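Local coordinates for cryptochrome DASH, chloroplastic/mitochondrial (Arabidopsis thaliana, PDB 2IJG), which repairs cyclobutane pyrimidine dimers in single-stranded DNA as a photolyase carrying FAD and a folate, and may also act as a photoreceptor, at residues G175-H180 / F333-I338; D183-V188 / R199-A204; W46-L51 / H143-S148; T139-K144 / E171-S176. All blocks are in the same frame, centred on the assembly; numbering follows the deposited sequence.

Contact 1 (G175-H180 / F333-I338); sequences GSTMYH and FRFLSI. With FAD (flavin-adenine dinucleotide), chain B.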
# COMPACT_ATOMS: atom_id res chain seq x y z
N GLY A 175 13.59 1.14 6.79
CA GLY A 175 13.50 2.00 5.63
C GLY A 175 12.22 1.78 4.86
O GLY A 175 12.16 0.95 3.94
N SER A 176 11.18 2.51 5.23
CA SER A 176 9.90 2.41 4.57
C SER A 176 9.12 3.69 4.82
O SER A 176 8.07 3.91 4.22
CB SER A 176 9.11 1.21 5.10
OG SER A 176 8.94 1.29 6.51
N THR A 177 9.65 4.55 5.69
CA THR A 177 9.00 5.80 6.04
C THR A 177 9.74 7.04 5.55
O THR A 177 10.93 6.98 5.24
CB THR A 177 8.85 5.93 7.55
OG1 THR A 177 10.14 5.87 8.16
CG2 THR A 177 7.97 4.81 8.11
N MET A 178 9.04 8.17 5.50
CA MET A 178 9.63 9.44 5.09
C MET A 178 10.69 9.79 6.12
O MET A 178 11.85 10.06 5.79
CB MET A 178 8.60 10.56 5.08
CG MET A 178 7.85 10.74 3.78
SD MET A 178 7.99 12.44 3.19
CE MET A 178 7.07 13.31 4.46
N TYR A 179 10.27 9.80 7.38
CA TYR A 179 11.16 10.10 8.49
C TYR A 179 11.69 8.78 9.03
O TYR A 179 10.93 7.85 9.28
CB TYR A 179 10.42 10.85 9.59
CG TYR A 179 10.00 12.25 9.20
CD1 TYR A 179 8.69 12.52 8.78
CD2 TYR A 179 10.91 13.30 9.25
CE1 TYR A 179 8.31 13.82 8.43
CE2 TYR A 179 10.54 14.60 8.90
CZ TYR A 179 9.24 14.85 8.50
OH TYR A 179 8.87 16.14 8.18
N HIS A 180 13.01 8.71 9.21
CA HIS A 180 13.65 7.49 9.69
C HIS A 180 13.38 7.30 11.18
O HIS A 180 13.39 8.27 11.95
CB HIS A 180 15.15 7.57 9.42
CG HIS A 180 15.85 6.24 9.49
ND1 HIS A 180 16.05 5.57 10.68
CD2 HIS A 180 16.36 5.46 8.52
CE1 HIS A 180 16.67 4.43 10.43
NE2 HIS A 180 16.87 4.33 9.13
N PHE A 333 1.17 5.96 11.00
CA PHE A 333 0.58 4.65 11.25
C PHE A 333 1.63 3.54 11.35
O PHE A 333 1.44 2.58 12.07
CB PHE A 333 -0.48 4.34 10.19
CG PHE A 333 -1.78 5.05 10.43
CD1 PHE A 333 -2.47 4.88 11.63
CD2 PHE A 333 -2.31 5.92 9.48
CE1 PHE A 333 -3.65 5.57 11.88
CE2 PHE A 333 -3.49 6.61 9.72
CZ PHE A 333 -4.16 6.44 10.92
N ARG A 334 2.73 3.69 10.62
CA ARG A 334 3.80 2.70 10.69
C ARG A 334 4.35 2.69 12.12
O ARG A 334 4.48 1.63 12.74
CB ARG A 334 4.94 3.07 9.74
CG ARG A 334 4.85 2.46 8.37
CD ARG A 334 5.30 1.00 8.38
NE ARG A 334 5.32 0.44 7.03
CZ ARG A 334 5.58 -0.83 6.75
NH1 ARG A 334 5.85 -1.69 7.73
NH2 ARG A 334 5.58 -1.24 5.49
N PHE A 335 4.67 3.86 12.64
CA PHE A 335 5.20 3.96 13.99
C PHE A 335 4.16 3.56 15.02
O PHE A 335 4.48 2.95 16.05
CB PHE A 335 5.70 5.39 14.27
CG PHE A 335 6.83 5.82 13.38
CD1 PHE A 335 7.99 5.05 13.29
CD2 PHE A 335 6.73 6.97 12.61
CE1 PHE A 335 9.03 5.43 12.46
CE2 PHE A 335 7.77 7.36 11.77
CZ PHE A 335 8.93 6.58 11.69
N LEU A 336 2.91 3.88 14.72
CA LEU A 336 1.80 3.56 15.61
C LEU A 336 1.66 2.04 15.73
O LEU A 336 1.32 1.52 16.80
CB LEU A 336 0.52 4.20 15.06
CG LEU A 336 -0.78 4.22 15.88
CD1 LEU A 336 -1.39 2.82 15.88
CD2 LEU A 336 -0.50 4.71 17.31
N SER A 337 1.93 1.33 14.65
CA SER A 337 1.82 -0.13 14.68
C SER A 337 2.83 -0.73 15.66
O SER A 337 2.60 -1.80 16.20
CB SER A 337 2.03 -0.72 13.28
OG SER A 337 3.35 -0.52 12.82
N ILE A 338 3.94 -0.03 15.88
CA ILE A 338 4.95 -0.51 16.82
C ILE A 338 4.50 -0.23 18.25
O ILE A 338 4.58 -1.09 19.12
CB ILE A 338 6.32 0.17 16.59
CG1 ILE A 338 6.88 -0.22 15.22
CG2 ILE A 338 7.31 -0.26 17.68
CD1 ILE A 338 8.15 0.52 14.86
PA FAD B . -3.20 11.06 -1.92
O1A FAD B . -3.30 10.87 -3.37
O2A FAD B . -4.22 11.20 -0.87
O5B FAD B . -1.80 10.49 -1.46
C5B FAD B . -1.34 10.54 -0.13
C4B FAD B . -0.43 9.36 0.14
O4B FAD B . -0.19 9.44 1.56
C3B FAD B . -1.05 7.97 -0.12
O3B FAD B . -0.65 7.35 -1.33
C2B FAD B . -0.66 7.17 1.12
O2B FAD B . 0.51 6.39 1.03
C1B FAD B . -0.59 8.22 2.21
N9A FAD B . -1.86 8.48 2.94
C8A FAD B . -2.89 9.34 2.65
N7A FAD B . -3.87 9.33 3.52
C5A FAD B . -3.47 8.39 4.44
C6A FAD B . -4.10 7.91 5.64
N6A FAD B . -5.28 8.38 6.04
N1A FAD B . -3.44 6.97 6.36
C2A FAD B . -2.24 6.52 5.92
N3A FAD B . -1.56 6.90 4.82
C4A FAD B . -2.27 7.87 4.11
N1 FAD B . -4.21 3.03 2.66
C2 FAD B . -3.29 2.09 2.44
O2 FAD B . -2.27 2.31 1.73
N3 FAD B . -3.51 0.81 2.95
C4 FAD B . -4.59 0.46 3.77
O4 FAD B . -4.68 -0.71 4.15
C4X FAD B . -5.52 1.52 4.08
N5 FAD B . -6.67 1.32 4.90
C5X FAD B . -7.57 2.40 5.09
C6 FAD B . -8.72 2.22 5.92
C7 FAD B . -9.63 3.25 6.15
C7M FAD B . -10.82 2.95 7.06
C8 FAD B . -9.42 4.53 5.57
C8M FAD B . -10.35 5.71 5.79
C9 FAD B . -8.27 4.73 4.71
C9A FAD B . -7.36 3.69 4.46
N10 FAD B . -6.18 3.81 3.62
C10 FAD B . -5.30 2.76 3.47
C1' FAD B . -5.75 4.86 2.76
C2' FAD B . -6.02 6.28 2.43
O2' FAD B . -7.44 6.45 2.28
C3' FAD B . -5.15 6.10 1.19
O3' FAD B . -3.80 5.94 1.67
C4' FAD B . -5.02 7.15 0.09
O4' FAD B . -6.35 7.33 -0.42
C5' FAD B . -4.10 6.41 -0.89
O5' FAD B . -3.69 6.99 -2.15
P FAD B . -4.18 8.31 -2.78
O1P FAD B . -3.48 8.39 -4.02
O2P FAD B . -5.66 8.28 -2.84
O3P FAD B . -3.73 9.52 -1.78
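R334 and F335, neighbours on helix 318-340, receive S176, T177 and Y179 from the segment 175-180. This is the seam of the class-1 photolyase fold, where the loop after edge strand 169-173 packs on helix 318-340 of the FAD-binding part. R334 can be followed outward. Its CB starts toward the loop and meets the methyl CG2 of T177 at 3.9 Å, and CG lies just as near that same methyl. The chain then turns at chi2 (-78°) and passes S176, coming within 4.1 Å of its OG at CD. NE lies 3.8 Å from S176 OG, which sits over one face of the guanidinium near its rim; no hydrogen bond forms. At the tip, NH1 forms a salt bridge with E145, while NH2 has a long, weak ion pair with D425, a probable FAD-binding residue. The buried charge thus has carboxylate partners beyond the loop. The F335 ring also meets W174, the two planes nearly parallel. On the cofactor side of the helix, the CE2 edge of F333 lies 3.4 Å from FAD N1A, so the same helix serves both the domain seam and the adenine. Back at the loop, the carbonyl oxygen of Y179 lies in the plane of the F335 ring, at its edge, 3.4 Å from CZ.

Contact 2 (D183-V188 / R199-A204); sequences DLPFDV and RKSVEA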
# COMPACT_ATOMS: atom_id res chain seq x y z
N ASP A 183 15.75 8.87 13.63
CA ASP A 183 15.82 10.33 13.65
C ASP A 183 14.67 11.00 14.39
O ASP A 183 14.66 12.22 14.54
CB ASP A 183 15.87 10.90 12.23
CG ASP A 183 17.01 10.33 11.41
OD1 ASP A 183 17.98 9.81 11.99
OD2 ASP A 183 16.94 10.42 10.16
N LEU A 184 13.70 10.21 14.84
CA LEU A 184 12.54 10.76 15.55
C LEU A 184 12.95 11.52 16.81
O LEU A 184 13.98 11.23 17.41
CB LEU A 184 11.56 9.65 15.91
CG LEU A 184 10.98 8.90 14.71
CD1 LEU A 184 10.13 7.73 15.17
CD2 LEU A 184 10.15 9.87 13.86
N PRO A 185 12.12 12.49 17.23
CA PRO A 185 12.35 13.32 18.43
C PRO A 185 11.93 12.60 19.70
O PRO A 185 11.91 13.18 20.78
CB PRO A 185 11.46 14.55 18.19
CG PRO A 185 10.91 14.38 16.76
CD PRO A 185 10.89 12.91 16.55
N PHE A 186 11.59 11.32 19.55
CA PHE A 186 11.15 10.51 20.68
C PHE A 186 11.28 9.03 20.34
O PHE A 186 11.39 8.67 19.17
CB PHE A 186 9.68 10.85 21.02
CG PHE A 186 8.85 11.23 19.81
CD1 PHE A 186 8.66 10.33 18.76
CD2 PHE A 186 8.29 12.50 19.71
CE1 PHE A 186 7.93 10.69 17.62
CE2 PHE A 186 7.56 12.88 18.57
CZ PHE A 186 7.38 11.97 17.53
N ASP A 187 11.29 8.19 21.37
CA ASP A 187 11.35 6.75 21.17
C ASP A 187 9.93 6.36 20.75
O ASP A 187 8.97 6.96 21.22
CB ASP A 187 11.77 6.05 22.47
CG ASP A 187 10.76 6.26 23.61
OD1 ASP A 187 9.85 5.42 23.76
OD2 ASP A 187 10.89 7.26 24.35
N VAL A 188 9.79 5.38 19.86
CA VAL A 188 8.47 5.00 19.38
C VAL A 188 7.46 4.69 20.49
O VAL A 188 6.26 4.89 20.30
CB VAL A 188 8.53 3.81 18.40
CG1 VAL A 188 9.27 4.23 17.14
CG2 VAL A 188 9.24 2.62 19.04
N ARG A 199 2.88 15.15 13.95
CA ARG A 199 3.15 15.89 12.73
C ARG A 199 3.96 17.16 13.01
O ARG A 199 5.06 17.34 12.48
CB ARG A 199 1.83 16.22 12.03
CG ARG A 199 1.94 16.64 10.58
CD ARG A 199 2.03 18.14 10.46
NE ARG A 199 0.87 18.79 11.05
CZ ARG A 199 0.80 20.09 11.30
NH1 ARG A 199 1.83 20.88 11.01
NH2 ARG A 199 -0.29 20.61 11.85
N LYS A 200 3.43 18.03 13.87
CA LYS A 200 4.14 19.26 14.20
C LYS A 200 5.55 18.98 14.71
O LYS A 200 6.51 19.64 14.31
CB LYS A 200 3.37 20.03 15.27
CG LYS A 200 2.04 20.59 14.81
CD LYS A 200 1.39 21.39 15.92
CE LYS A 200 0.05 21.96 15.48
NZ LYS A 200 -0.60 22.68 16.61
N SER A 201 5.66 17.99 15.59
CA SER A 201 6.94 17.63 16.17
C SER A 201 7.97 17.18 15.15
O SER A 201 9.11 17.65 15.15
CB SER A 201 6.73 16.54 17.22
OG SER A 201 7.94 16.24 17.89
N VAL A 202 7.56 16.28 14.26
CA VAL A 202 8.48 15.77 13.25
C VAL A 202 8.83 16.81 12.18
O VAL A 202 9.97 16.86 11.71
CB VAL A 202 7.91 14.48 12.58
CG1 VAL A 202 6.94 14.84 11.46
CG2 VAL A 202 9.03 13.63 12.07
N GLU A 203 7.88 17.66 11.82
CA GLU A 203 8.14 18.68 10.81
C GLU A 203 9.19 19.69 11.27
O GLU A 203 9.99 20.18 10.48
CB GLU A 203 6.87 19.45 10.45
CG GLU A 203 5.85 18.65 9.68
CD GLU A 203 4.86 19.55 8.95
OE1 GLU A 203 3.89 19.01 8.38
OE2 GLU A 203 5.07 20.78 8.93
N ALA A 204 9.18 19.99 12.56
CA ALA A 204 10.11 20.97 13.11
C ALA A 204 11.44 20.44 13.61
O ALA A 204 12.43 21.17 13.62
CB ALA A 204 9.42 21.74 14.23
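S201 faces the bend at P185 and F186, and its hydroxyl marks the close part of this contact. F186 CE2 comes to 3.4 Å from S201 OG, while P185 CG stands 3.7 Å from the same oxygen. Neither approach is a hydrogen bond; both are plain contacts of carbon with the hydroxyl oxygen. S201 OG is carried there by a chi1 of -175°, which sets it opposite the backbone nitrogen and beside the carbonyl carbon. F186 CE2 also reaches S201 CB, 4.0 Å away. Within the loop, the two rings support each other: P185 CD lies over the centre of the F186 ring, 3.7 Å above its plane, and both side chains meet S201. The helix concerned is 195-205, and the segment 183-188 belongs to the connection that leads into it from strand 169-173, the chain folding back on itself within the photolyase fold before passing on to the FAD-binding part. Beyond this pair the fit slackens. L184 CD2 only grazes V202 CG2 at 4.3 Å, and each has a further neighbour: L184 rests on F335 of helix 318-340, V202 on Y179. On the solvent side D187 of the loop and K200 of the helix are exposed. One turn of the helix is spanned by R199 and E203, whose NH1 and OE1 make a long salt bridge of 3.8 Å.

Contact 3 (W46-L51 / H143-S148); sequences WFRNDL and HKETCS. With MHF (5,10-methenyl-6,7,8-trihydrofolic acid), chain C.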
# COMPACT_ATOMS: atom_id res chain seq x y z
N TRP A 46 16.81 -10.52 0.43
CA TRP A 46 15.44 -11.03 0.55
C TRP A 46 14.48 -9.85 0.46
O TRP A 46 14.44 -9.00 1.35
CB TRP A 46 15.33 -11.77 1.89
CG TRP A 46 13.97 -12.08 2.37
CD1 TRP A 46 12.89 -12.47 1.63
CD2 TRP A 46 13.54 -12.11 3.74
NE1 TRP A 46 11.82 -12.74 2.44
CE2 TRP A 46 12.19 -12.52 3.75
CE3 TRP A 46 14.17 -11.82 4.96
CZ2 TRP A 46 11.46 -12.66 4.93
CZ3 TRP A 46 13.44 -11.95 6.13
CH2 TRP A 46 12.10 -12.37 6.11
N PHE A 47 13.69 -9.79 -0.61
CA PHE A 47 12.78 -8.66 -0.83
C PHE A 47 11.57 -8.38 0.07
O PHE A 47 11.62 -7.47 0.89
CB PHE A 47 12.38 -8.61 -2.30
CG PHE A 47 13.38 -7.90 -3.16
CD1 PHE A 47 14.43 -8.59 -3.76
CD2 PHE A 47 13.31 -6.52 -3.33
CE1 PHE A 47 15.40 -7.92 -4.50
CE2 PHE A 47 14.28 -5.83 -4.06
CZ PHE A 47 15.33 -6.54 -4.65
N ARG A 48 10.46 -9.09 -0.07
CA ARG A 48 9.30 -8.84 0.80
C ARG A 48 8.81 -7.37 0.92
O ARG A 48 9.24 -6.66 1.82
CB ARG A 48 9.59 -9.40 2.21
CG ARG A 48 10.53 -8.54 3.06
CD ARG A 48 11.04 -9.20 4.34
NE ARG A 48 9.98 -9.60 5.27
CZ ARG A 48 9.94 -9.27 6.55
NH1 ARG A 48 10.89 -8.51 7.09
NH2 ARG A 48 8.96 -9.73 7.32
N ASN A 49 7.93 -6.93 0.04
CA ASN A 49 7.37 -5.56 0.08
C ASN A 49 8.24 -4.30 -0.09
O ASN A 49 7.88 -3.22 0.39
CB ASN A 49 6.51 -5.38 1.34
CG ASN A 49 5.20 -6.12 1.25
OD1 ASN A 49 4.40 -5.89 0.34
ND2 ASN A 49 4.96 -7.03 2.18
N ASP A 50 9.36 -4.45 -0.78
CA ASP A 50 10.25 -3.33 -1.06
C ASP A 50 10.77 -3.64 -2.45
O ASP A 50 11.97 -3.59 -2.73
CB ASP A 50 11.40 -3.28 -0.03
CG ASP A 50 12.17 -4.59 0.06
OD1 ASP A 50 11.67 -5.61 -0.45
OD2 ASP A 50 13.27 -4.59 0.65
N LEU A 51 9.81 -3.96 -3.32
CA LEU A 51 10.04 -4.37 -4.70
C LEU A 51 10.47 -3.23 -5.61
O LEU A 51 9.72 -2.80 -6.50
CB LEU A 51 8.77 -5.03 -5.25
CG LEU A 51 8.13 -6.00 -4.25
CD1 LEU A 51 6.92 -6.68 -4.88
CD2 LEU A 51 9.16 -7.04 -3.81
N HIS A 143 14.36 -5.57 4.56
CA HIS A 143 13.83 -4.46 5.34
C HIS A 143 13.10 -4.97 6.58
O HIS A 143 12.50 -6.05 6.57
CB HIS A 143 12.88 -3.60 4.51
CG HIS A 143 13.57 -2.58 3.65
ND1 HIS A 143 13.81 -2.78 2.31
CD2 HIS A 143 14.08 -1.36 3.95
CE1 HIS A 143 14.44 -1.72 1.82
NE2 HIS A 143 14.61 -0.85 2.79
N LYS A 144 13.16 -4.19 7.64
CA LYS A 144 12.51 -4.51 8.90
C LYS A 144 11.01 -4.21 8.78
O LYS A 144 10.63 -3.16 8.26
CB LYS A 144 13.10 -3.66 10.03
CG LYS A 144 12.49 -3.89 11.40
CD LYS A 144 13.09 -5.11 12.08
CE LYS A 144 12.42 -5.40 13.42
NZ LYS A 144 11.00 -5.79 13.22
N GLU A 145 10.18 -5.13 9.25
CA GLU A 145 8.73 -4.94 9.23
C GLU A 145 8.28 -4.63 10.65
O GLU A 145 9.08 -4.73 11.59
CB GLU A 145 8.04 -6.19 8.70
CG GLU A 145 8.20 -6.37 7.20
CD GLU A 145 7.41 -5.34 6.42
OE1 GLU A 145 7.50 -5.32 5.17
OE2 GLU A 145 6.70 -4.54 7.07
N THR A 146 7.01 -4.27 10.84
CA THR A 146 6.53 -3.92 12.18
C THR A 146 5.40 -4.74 12.79
O THR A 146 5.35 -4.89 14.01
CB THR A 146 6.11 -2.44 12.23
OG1 THR A 146 5.12 -2.20 11.23
CG2 THR A 146 7.31 -1.53 11.98
N CYS A 147 4.49 -5.26 11.98
CA CYS A 147 3.39 -6.04 12.54
C CYS A 147 3.78 -7.47 12.88
O CYS A 147 4.68 -8.04 12.26
CB CYS A 147 2.19 -5.98 11.59
SG CYS A 147 1.61 -4.27 11.41
N SER A 148 3.10 -8.04 13.87
CA SER A 148 3.40 -9.38 14.36
C SER A 148 3.61 -10.51 13.34
O SER A 148 4.55 -11.28 13.48
CB SER A 148 2.35 -9.80 15.39
OG SER A 148 1.07 -9.89 14.82
N1 MHF C . -1.65 -8.23 8.01
C2 MHF C . -0.28 -8.09 8.06
NA2 MHF C . 0.39 -7.66 6.96
N3 MHF C . 0.40 -8.39 9.17
C4 MHF C . -0.23 -8.84 10.30
O4 MHF C . 0.43 -9.11 11.31
C4A MHF C . -1.65 -9.01 10.28
N5 MHF C . -2.42 -9.49 11.37
C6 MHF C . -3.81 -10.03 11.19
C7 MHF C . -4.56 -8.99 10.32
N8 MHF C . -3.75 -8.82 9.07
C8A MHF C . -2.36 -8.68 9.11
C9 MHF C . -4.40 -10.21 12.60
N10 MHF C . -3.40 -9.55 13.48
C11 MHF C . -2.10 -9.72 12.78
C12 MHF C . -3.30 -11.16 17.47
C13 MHF C . -4.51 -10.65 16.90
C14 MHF C . -4.53 -10.15 15.59
C15 MHF C . -3.34 -10.14 14.81
C16 MHF C . -2.12 -10.67 15.38
C17 MHF C . -2.10 -11.17 16.69
C MHF C . -3.32 -11.64 18.88
O MHF C . -4.36 -11.59 19.51
N MHF C . -2.20 -12.10 19.49
CA MHF C . -2.29 -12.51 20.90
CB MHF C . -1.69 -13.90 21.15
CG MHF C . -2.44 -14.92 20.28
CD MHF C . -1.92 -16.32 20.49
OE1 MHF C . -1.02 -16.54 21.27
OE2 MHF C . -2.48 -17.34 19.80
CT MHF C . -1.61 -11.45 21.75
O1 MHF C . -0.99 -10.55 21.23
O2 MHF C . -1.74 -11.47 23.09
O HOH W 1 9.44 -4.71 3.24
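R48 lies flat between two neighbours: E145 CG sits over one face of its guanidinium, 3.4 Å from CZ, and the W46 ring covers the opposite face at CH2. The R48 and E145 chains run past one another head to tail, their guanidinium and carboxylate planes 85° apart; the E145 methylene packs on the guanidinium, and the charged ends are not in contact. Each charge is met elsewhere, R48 NH1 by E154 and E145 OE2 by R334. From the guanidinium edge NH1 also gives H143 O a weak bond of 3.0 Å. An alanine in place of R48 would probably leave E154 without this mate and open a gap between W46 and E145. D50 and H143 meet differently. H143 ND1 donates to D50 OD2 over 2.5 Å, almost straight at 163°, and the oxygen lies in the imidazole plane. A water donates to E145 OE1. Further along, C147 CB comes within 3.6 Å of the folate's O4 and S148 OG within 3.3 Å of its C16. Two loops meeting at the C-terminal ends of neighbouring parallel strands, 42-46 and 137-143, are characteristic of the Rossmann-like alpha/beta domain of photolyases, here with one loop running on to the antenna folate.

Contact 4 (T139-K144 / E171-S176); sequences TVFAHK and ELIWGS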
# COMPACT_ATOMS: atom_id res chain seq x y z
N THR A 139 25.60 -13.03 4.72
CA THR A 139 24.46 -12.34 5.29
C THR A 139 23.21 -12.41 4.43
O THR A 139 23.25 -12.78 3.26
CB THR A 139 24.79 -10.86 5.48
OG1 THR A 139 25.22 -10.31 4.23
CG2 THR A 139 25.89 -10.68 6.52
N VAL A 140 22.10 -12.05 5.05
CA VAL A 140 20.81 -12.00 4.38
C VAL A 140 20.26 -10.63 4.72
O VAL A 140 19.94 -10.36 5.88
CB VAL A 140 19.83 -13.07 4.88
CG1 VAL A 140 18.44 -12.79 4.33
CG2 VAL A 140 20.29 -14.45 4.45
N PHE A 141 20.18 -9.75 3.72
CA PHE A 141 19.64 -8.41 3.92
C PHE A 141 18.16 -8.35 3.57
O PHE A 141 17.68 -9.12 2.73
CB PHE A 141 20.39 -7.38 3.05
CG PHE A 141 21.73 -6.99 3.59
CD1 PHE A 141 22.86 -7.74 3.31
CD2 PHE A 141 21.85 -5.86 4.39
CE1 PHE A 141 24.10 -7.38 3.82
CE2 PHE A 141 23.09 -5.49 4.91
CZ PHE A 141 24.22 -6.25 4.62
N ALA A 142 17.44 -7.44 4.21
CA ALA A 142 16.01 -7.26 3.99
C ALA A 142 15.55 -6.10 4.85
O ALA A 142 16.26 -5.68 5.76
CB ALA A 142 15.25 -8.53 4.38
N HIS A 143 14.36 -5.57 4.56
CA HIS A 143 13.83 -4.46 5.34
C HIS A 143 13.10 -4.97 6.58
O HIS A 143 12.50 -6.05 6.57
CB HIS A 143 12.88 -3.60 4.51
CG HIS A 143 13.57 -2.58 3.65
ND1 HIS A 143 13.81 -2.78 2.31
CD2 HIS A 143 14.08 -1.36 3.95
CE1 HIS A 143 14.44 -1.72 1.82
NE2 HIS A 143 14.61 -0.85 2.79
N LYS A 144 13.16 -4.19 7.64
CA LYS A 144 12.51 -4.51 8.90
C LYS A 144 11.01 -4.21 8.78
O LYS A 144 10.63 -3.16 8.26
CB LYS A 144 13.10 -3.66 10.03
CG LYS A 144 12.49 -3.89 11.40
CD LYS A 144 13.09 -5.11 12.08
CE LYS A 144 12.42 -5.40 13.42
NZ LYS A 144 11.00 -5.79 13.22
N GLU A 171 20.35 -9.35 8.45
CA GLU A 171 20.54 -7.92 8.63
C GLU A 171 19.27 -7.18 8.22
O GLU A 171 19.01 -6.99 7.03
CB GLU A 171 21.71 -7.43 7.77
CG GLU A 171 23.01 -8.16 8.01
CD GLU A 171 23.67 -7.78 9.33
OE1 GLU A 171 24.76 -8.31 9.61
OE2 GLU A 171 23.10 -6.96 10.08
N LEU A 172 18.48 -6.75 9.20
CA LEU A 172 17.24 -6.04 8.91
C LEU A 172 17.46 -4.54 8.93
O LEU A 172 17.82 -3.96 9.95
CB LEU A 172 16.16 -6.44 9.91
CG LEU A 172 15.85 -7.94 9.93
CD1 LEU A 172 14.89 -8.27 11.07
CD2 LEU A 172 15.26 -8.36 8.59
N ILE A 173 17.24 -3.91 7.78
CA ILE A 173 17.42 -2.48 7.64
C ILE A 173 16.10 -1.73 7.67
O ILE A 173 15.15 -2.07 6.95
CB ILE A 173 18.18 -2.16 6.31
CG1 ILE A 173 19.69 -2.36 6.51
CG2 ILE A 173 17.94 -0.72 5.90
CD1 ILE A 173 20.09 -3.67 7.15
N TRP A 174 16.03 -0.71 8.50
CA TRP A 174 14.80 0.06 8.58
C TRP A 174 14.77 0.98 7.37
O TRP A 174 15.79 1.52 6.97
CB TRP A 174 14.76 0.89 9.86
CG TRP A 174 13.38 0.95 10.42
CD1 TRP A 174 12.75 -0.01 11.17
CD2 TRP A 174 12.41 1.96 10.18
NE1 TRP A 174 11.45 0.35 11.42
CE2 TRP A 174 11.22 1.56 10.82
CE3 TRP A 174 12.44 3.18 9.49
CZ2 TRP A 174 10.06 2.33 10.79
CZ3 TRP A 174 11.30 3.94 9.46
CH2 TRP A 174 10.12 3.51 10.11
N GLY A 175 13.59 1.14 6.79
CA GLY A 175 13.50 2.00 5.63
C GLY A 175 12.22 1.78 4.86
O GLY A 175 12.16 0.95 3.94
N SER A 176 11.18 2.51 5.23
CA SER A 176 9.90 2.41 4.57
C SER A 176 9.12 3.69 4.82
O SER A 176 8.07 3.91 4.22
CB SER A 176 9.11 1.21 5.10
OG SER A 176 8.94 1.29 6.51
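E171 N gives the shortest bond here, 2.8 Å to V140 O and practically straight at 179°. It belongs to the parallel ladder joining strand 137-143 to strand 169-173, the edge of the five-stranded sheet in the Rossmann-like alpha/beta domain. A142 is held through both its backbone groups, its N bonding to E171 O and its O accepting from I173 N at 2.9 Å. K144 N bonds to I173 O, approaching from above the carbonyl plane. On the sheet face of F141, H143 and I173, E171 lies alongside F141 and sets CB over the ring in a CH-pi contact, 4.0 Å from the centroid. I173 CD1 comes to the edge of that ring. The opposite face carries A142 and L172, where the bent K144 chain crosses L172 with its CD against CD1 before reaching E154. H143, paired with I173, turns CG opposite the carbonyl carbon (chi1 -83°), and its ring reaches past I173 to G175, while ND1 is taken by D50. A leucine at H143 would probably leave D50 without its imidazole donor and disturb the close fit beside G175. At that fit H143 CD2 comes to 3.0 Å from G175 O.

How the contacts relate
Contacts 3 and 4 are the closest pair, their centres about 8 Å apart; they share H143 and K144, and W46 N reaches F141 O at 2.8 Å, joining strand 42-46 to strand 137-143. Contact 4 runs straight into contact 1 through G175 and S176. The loop of contact 3 then meets the helix of contact 1 twice: R334 NH1 to E145 OE2 is a salt bridge of 3.0 Å, and S337 OG lies 2.9 Å from T146 OG1. Contact 2, nested in the chain loop closed by contact 1, touches it at several points, among them Y179 CG to V202 CG2 at 3.3 Å. The folate touches contact 3 at C147 and S148; FAD touches contact 1 at F333, and the R334 side chain is about 8 Å from the folate.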